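Local coordinates for penicillin-binding protein 2B (Streptococcus pneumoniae, PDB 2WAD) that probably forms peptide cross-links between adjacent glycan strands of cell-wall peptidoglycan as a penicillin-binding transpeptidase of the elongation machinery, at residues E331-A345 with A648-V661. Numbering follows the deposited sequence.
Sequences ELGNGGAKYSEGVYA and AVVFPHNTNLTKNV. Unlike the reference sequence in segment 331-345: Gly333 (reference Glu). Unlike the reference sequence in segment 648-661: Lys659 (reference Asn), Asn660 (reference Gly). With ZN (zinc ion), chain E.
Glu331, near the C-terminal end of helix 314-334, turns its carboxylate toward Asn654 and Lys659 in the loop 651-660, while further along strands 342-348 and 645-650 pair antiparallel at the centre of the transpeptidase domain's sheet. That sheet, with helices 314-334 and 661-676 against one side, belongs to the fold shared with serine beta-lactamases. Asn654 ND2 donates to Glu331 OE1 at 2.6 Å, on the anti lone pair, with amide and carboxylate nearly coplanar. NZ of Lys659, a position where this chain differs from the reference sequence, makes a 3.0 Å salt bridge to the syn side of Glu331 OE2, and Asn334 ND2 reaches the same oxygen from above the carboxylate plane. A water links Glu331 OE1 to Lys659 O and Val661 N, tying in the start of helix 661-676. These donors would be expected to favour the ionised carboxylate.

Beside this polar cluster, Phe651 turns its ring back toward 331-345, CG anti to the backbone N (chi1 -162°). Val343 CB sits over one face, 4.2 Å from the ring centroid, and Asn654 ND2 lies against the opposite face near the rim; Phe328 and Ile665 bring the two helices up to the same ring. At its edge, Ser340 OG donates to Pro652 O at 2.6 Å, in the carbonyl plane. Tyr344 and Val650 form the hydrogen-bonded pair of the strands, their side chains meeting Phe382 on the face away from Val343.

Two Asx turns shape the loops: Asn334 OD1 accepts from Gly336 N and Asn654 OD1 from Asn656 N. Thr655 N, inside the second turn, donates to O of Gly336, which closes the first. Next to Pro652, His653 NE2 binds a zinc ion at 2.0 Å, with Glu341 OE1 at its ring edge, and one zinc-bound water donates weakly to Glu341 OE2.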
loop_
_atom_site.group_PDB
_atom_site.type_symbol
_atom_site.label_atom_id
_atom_site.label_comp_id
_atom_site.label_asym_id
_atom_site.label_seq_id
_atom_site.Cartn_x
_atom_site.Cartn_y
_atom_site.Cartn_z
ATOM N N GLU A 331 -19.981 20.163 3.537
ATOM C CA GLU A 331 -20.847 19.659 2.467
ATOM C C GLU A 331 -21.921 18.718 2.996
ATOM O O GLU A 331 -22.982 18.581 2.394
ATOM C CB GLU A 331 -20.032 18.990 1.365
ATOM C CG GLU A 331 -19.120 19.950 0.639
ATOM C CD GLU A 331 -19.880 20.928 -0.242
ATOM O OE1 GLU A 331 -20.353 20.521 -1.328
ATOM O OE2 GLU A 331 -20.000 22.113 0.152
ATOM N N LEU A 332 -21.659 18.051 4.114
ATOM C CA LEU A 332 -22.748 17.348 4.790
ATOM C C LEU A 332 -23.730 18.332 5.423
ATOM O O LEU A 332 -24.935 18.081 5.459
ATOM C CB LEU A 332 -22.228 16.394 5.855
ATOM C CG LEU A 332 -21.629 15.049 5.448
ATOM C CD1 LEU A 332 -21.189 14.255 6.683
ATOM C CD2 LEU A 332 -22.611 14.262 4.615
ATOM N N GLY A 333 -23.200 19.455 5.894
ATOM C CA GLY A 333 -23.973 20.498 6.565
ATOM C C GLY A 333 -25.040 21.039 5.631
ATOM O O GLY A 333 -26.189 21.202 6.031
ATOM N N ASN A 334 -24.675 21.294 4.375
ATOM C CA ASN A 334 -25.621 21.886 3.436
ATOM C C ASN A 334 -26.339 20.849 2.593
ATOM O O ASN A 334 -27.226 21.205 1.822
ATOM C CB ASN A 334 -24.941 22.915 2.535
ATOM C CG ASN A 334 -23.864 22.288 1.655
ATOM O OD1 ASN A 334 -24.048 21.193 1.098
ATOM N ND2 ASN A 334 -22.731 22.972 1.550
ATOM N N GLY A 335 -25.979 19.573 2.750
ATOM C CA GLY A 335 -26.715 18.478 2.117
ATOM C C GLY A 335 -26.062 17.916 0.862
ATOM O O GLY A 335 -26.445 16.849 0.379
ATOM N N GLY A 336 -25.061 18.616 0.330
ATOM C CA GLY A 336 -24.442 18.198 -0.929
ATOM C C GLY A 336 -23.734 16.856 -0.860
ATOM O O GLY A 336 -23.629 16.144 -1.861
ATOM N N ALA A 337 -23.239 16.503 0.318
ATOM C CA ALA A 337 -22.436 15.287 0.449
ATOM C C ALA A 337 -23.217 14.096 0.994
ATOM O O ALA A 337 -22.621 13.090 1.371
ATOM C CB ALA A 337 -21.215 15.559 1.312
ATOM N N LYS A 338 -24.545 14.209 1.023
ATOM C CA LYS A 338 -25.384 13.237 1.716
ATOM C C LYS A 338 -25.164 11.788 1.254
ATOM O O LYS A 338 -25.084 10.868 2.077
ATOM C CB LYS A 338 -26.852 13.617 1.540
ATOM C CG LYS A 338 -27.812 12.701 2.288
ATOM C CD LYS A 338 -29.256 13.097 1.985
ATOM C CE LYS A 338 -30.272 12.118 2.582
ATOM N NZ LYS A 338 -31.077 12.709 3.693
ATOM N N TYR A 339 -25.101 11.587 -0.060
ATOM C CA TYR A 339 -24.846 10.260 -0.629
ATOM C C TYR A 339 -23.440 10.070 -1.169
ATOM O O TYR A 339 -23.229 9.165 -1.960
ATOM C CB TYR A 339 -25.845 9.971 -1.745
ATOM C CG TYR A 339 -27.258 10.057 -1.225
ATOM C CD1 TYR A 339 -27.716 9.139 -0.293
ATOM C CD2 TYR A 339 -28.101 11.088 -1.608
ATOM C CE1 TYR A 339 -28.993 9.217 0.217
ATOM C CE2 TYR A 339 -29.379 11.186 -1.095
ATOM C CZ TYR A 339 -29.820 10.239 -0.186
ATOM O OH TYR A 339 -31.093 10.303 0.346
ATOM N N SER A 340 -22.507 10.924 -0.746
ATOM C CA SER A 340 -21.099 10.825 -1.124
ATOM C C SER A 340 -20.361 9.828 -0.235
ATOM O O SER A 340 -20.428 9.926 0.992
ATOM C CB SER A 340 -20.451 12.211 -1.048
ATOM O OG SER A 340 -19.065 12.128 -1.325
ATOM N N GLU A 341 -19.616 8.898 -0.827
ATOM C CA GLU A 341 -18.845 7.930 -0.031
ATOM C C GLU A 341 -17.619 8.482 0.674
ATOM O O GLU A 341 -16.960 7.747 1.390
ATOM C CB GLU A 341 -18.295 6.794 -0.889
ATOM C CG GLU A 341 -19.201 6.276 -1.934
ATOM C CD GLU A 341 -19.032 7.035 -3.210
ATOM O OE1 GLU A 341 -19.812 7.986 -3.434
ATOM O OE2 GLU A 341 -18.138 6.641 -3.978
ATOM N N GLY A 342 -17.259 9.738 0.450
ATOM C CA GLY A 342 -16.103 10.277 1.158
ATOM C C GLY A 342 -15.330 11.216 0.254
ATOM O O GLY A 342 -15.850 11.600 -0.767
ATOM N N VAL A 343 -14.110 11.588 0.633
ATOM C CA VAL A 343 -13.350 12.531 -0.174
ATOM C C VAL A 343 -11.884 12.112 -0.047
ATOM O O VAL A 343 -11.485 11.642 1.024
ATOM C CB VAL A 343 -13.597 13.993 0.291
ATOM C CG1 VAL A 343 -13.173 14.140 1.730
ATOM C CG2 VAL A 343 -12.825 15.015 -0.605
ATOM N N TYR A 344 -11.118 12.230 -1.133
ATOM C CA TYR A 344 -9.754 11.705 -1.191
ATOM C C TYR A 344 -8.862 12.718 -1.911
ATOM O O TYR A 344 -9.326 13.393 -2.824
ATOM C CB TYR A 344 -9.746 10.349 -1.945
ATOM C CG TYR A 344 -10.529 9.309 -1.174
ATOM C CD1 TYR A 344 -9.896 8.461 -0.264
ATOM C CD2 TYR A 344 -11.907 9.230 -1.296
ATOM C CE1 TYR A 344 -10.610 7.544 0.488
ATOM C CE2 TYR A 344 -12.640 8.326 -0.527
ATOM C CZ TYR A 344 -11.986 7.494 0.365
ATOM O OH TYR A 344 -12.708 6.608 1.127
ATOM N N ALA A 345 -7.600 12.815 -1.502
ATOM C CA ALA A 345 -6.639 13.726 -2.091
ATOM C C ALA A 345 -5.288 13.054 -2.025
ATOM O O ALA A 345 -4.961 12.447 -1.015
ATOM C CB ALA A 345 -6.572 15.052 -1.331
ATOM N N ALA A 648 -4.495 15.641 -6.899
ATOM C CA ALA A 648 -5.792 15.173 -7.341
ATOM C C ALA A 648 -6.753 15.151 -6.180
ATOM O O ALA A 648 -6.441 14.647 -5.101
ATOM C CB ALA A 648 -5.722 13.744 -7.898
ATOM N N VAL A 649 -7.969 15.598 -6.449
ATOM C CA VAL A 649 -8.981 15.633 -5.409
ATOM C C VAL A 649 -10.185 14.929 -5.981
ATOM O O VAL A 649 -10.604 15.234 -7.092
ATOM C CB VAL A 649 -9.353 17.084 -4.978
ATOM C CG1 VAL A 649 -10.602 17.032 -4.071
ATOM C CG2 VAL A 649 -8.155 17.749 -4.271
ATOM N N VAL A 650 -10.701 13.965 -5.231
ATOM C CA VAL A 650 -11.776 13.119 -5.731
ATOM C C VAL A 650 -12.892 13.203 -4.702
ATOM O O VAL A 650 -12.712 12.822 -3.552
ATOM C CB VAL A 650 -11.305 11.644 -5.913
ATOM C CG1 VAL A 650 -12.465 10.764 -6.348
ATOM C CG2 VAL A 650 -10.136 11.580 -6.956
ATOM N N PHE A 651 -14.034 13.739 -5.109
ATOM C CA PHE A 651 -15.135 13.996 -4.184
ATOM C C PHE A 651 -16.393 13.550 -4.902
ATOM O O PHE A 651 -17.037 14.349 -5.575
ATOM C CB PHE A 651 -15.236 15.507 -3.906
ATOM C CG PHE A 651 -16.030 15.850 -2.660
ATOM C CD1 PHE A 651 -17.158 15.136 -2.330
ATOM C CD2 PHE A 651 -15.641 16.903 -1.831
ATOM C CE1 PHE A 651 -17.896 15.432 -1.189
ATOM C CE2 PHE A 651 -16.372 17.219 -0.681
ATOM C CZ PHE A 651 -17.510 16.481 -0.366
ATOM N N PRO A 652 -16.738 12.266 -4.783
ATOM C CA PRO A 652 -17.800 11.703 -5.611
ATOM C C PRO A 652 -19.226 12.005 -5.114
ATOM O O PRO A 652 -19.454 12.187 -3.929
ATOM C CB PRO A 652 -17.526 10.200 -5.540
ATOM C CG PRO A 652 -16.728 10.008 -4.279
ATOM C CD PRO A 652 -16.016 11.253 -3.986
ATOM N N HIS A 653 -20.173 12.067 -6.038
ATOM C CA HIS A 653 -21.595 12.224 -5.762
ATOM C C HIS A 653 -21.931 13.377 -4.827
ATOM O O HIS A 653 -22.709 13.232 -3.893
ATOM C CB HIS A 653 -22.200 10.893 -5.312
ATOM C CG HIS A 653 -21.965 9.788 -6.294
ATOM N ND1 HIS A 653 -22.504 9.811 -7.562
ATOM C CD2 HIS A 653 -21.229 8.653 -6.215
ATOM C CE1 HIS A 653 -22.122 8.729 -8.224
ATOM N NE2 HIS A 653 -21.330 8.022 -7.439
ATOM N N ASN A 654 -21.314 14.525 -5.081
ATOM C CA ASN A 654 -21.647 15.774 -4.416
ATOM C C ASN A 654 -22.644 16.485 -5.328
ATOM O O ASN A 654 -22.346 16.746 -6.490
ATOM C CB ASN A 654 -20.384 16.620 -4.166
ATOM C CG ASN A 654 -20.661 17.887 -3.347
ATOM O OD1 ASN A 654 -21.632 18.601 -3.607
ATOM N ND2 ASN A 654 -19.820 18.155 -2.343
ATOM N N THR A 655 -23.846 16.736 -4.821
ATOM C CA THR A 655 -24.931 17.283 -5.638
ATOM C C THR A 655 -24.970 18.812 -5.616
ATOM O O THR A 655 -25.838 19.416 -6.241
ATOM C CB THR A 655 -26.345 16.732 -5.226
ATOM O OG1 THR A 655 -26.559 16.904 -3.819
ATOM C CG2 THR A 655 -26.511 15.253 -5.557
ATOM N N ASN A 656 -24.046 19.456 -4.910
ATOM C CA ASN A 656 -23.973 20.919 -4.945
ATOM C C ASN A 656 -23.727 21.550 -6.315
ATOM O O ASN A 656 -22.613 21.495 -6.850
ATOM C CB ASN A 656 -22.896 21.428 -3.992
ATOM C CG ASN A 656 -23.468 21.854 -2.678
ATOM O OD1 ASN A 656 -24.674 21.758 -2.472
ATOM N ND2 ASN A 656 -22.617 22.324 -1.776
ATOM N N LEU A 657 -24.749 22.207 -6.853
ATOM C CA LEU A 657 -24.634 22.825 -8.179
ATOM C C LEU A 657 -24.393 24.339 -8.106
ATOM O O LEU A 657 -24.127 24.989 -9.129
ATOM C CB LEU A 657 -25.823 22.451 -9.089
ATOM C CG LEU A 657 -27.264 22.822 -8.711
ATOM C CD1 LEU A 657 -27.633 24.213 -9.245
ATOM C CD2 LEU A 657 -28.269 21.787 -9.221
ATOM N N THR A 658 -24.446 24.882 -6.887
ATOM C CA THR A 658 -24.168 26.299 -6.646
ATOM C C THR A 658 -22.712 26.663 -6.305
ATOM O O THR A 658 -22.268 27.773 -6.597
ATOM C CB THR A 658 -25.171 26.930 -5.642
ATOM O OG1 THR A 658 -24.786 26.634 -4.291
ATOM C CG2 THR A 658 -26.594 26.426 -5.904
ATOM N N LYS A 659 -21.954 25.754 -5.701
ATOM C CA LYS A 659 -20.505 25.941 -5.669
ATOM C C LYS A 659 -19.755 24.610 -5.748
ATOM O O LYS A 659 -20.207 23.620 -5.182
ATOM C CB LYS A 659 -20.073 26.736 -4.436
ATOM C CG LYS A 659 -20.223 25.968 -3.135
ATOM C CD LYS A 659 -19.455 26.613 -1.990
ATOM C CE LYS A 659 -20.009 26.126 -0.657
ATOM N NZ LYS A 659 -20.733 24.829 -0.854
ATOM N N ASN A 660 -18.622 24.581 -6.447
ATOM C CA ASN A 660 -17.834 23.347 -6.606
ATOM C C ASN A 660 -16.582 23.395 -5.739
ATOM O O ASN A 660 -15.623 24.092 -6.053
ATOM C CB ASN A 660 -17.437 23.111 -8.075
ATOM C CG ASN A 660 -16.959 21.677 -8.342
ATOM O OD1 ASN A 660 -16.095 21.131 -7.642
ATOM N ND2 ASN A 660 -17.565 21.044 -9.338
ATOM N N VAL A 661 -16.589 22.655 -4.641
ATOM C CA VAL A 661 -15.471 22.717 -3.696
ATOM C C VAL A 661 -14.208 22.002 -4.173
ATOM O O VAL A 661 -13.154 22.156 -3.568
ATOM C CB VAL A 661 -15.877 22.217 -2.296
ATOM C CG1 VAL A 661 -17.102 23.010 -1.772
ATOM C CG2 VAL A 661 -16.204 20.722 -2.312
HETATM ZN ZN ZN E . -19.940 6.663 -7.940
HETATM O O HOH W 1 -19.216 21.315 -3.842
HETATM O O HOH W 2 -24.974 13.318 -2.265
HETATM O O HOH W 3 -19.895 5.268 -6.188
HETATM O O HOH W 4 -17.872 7.340 -8.270
#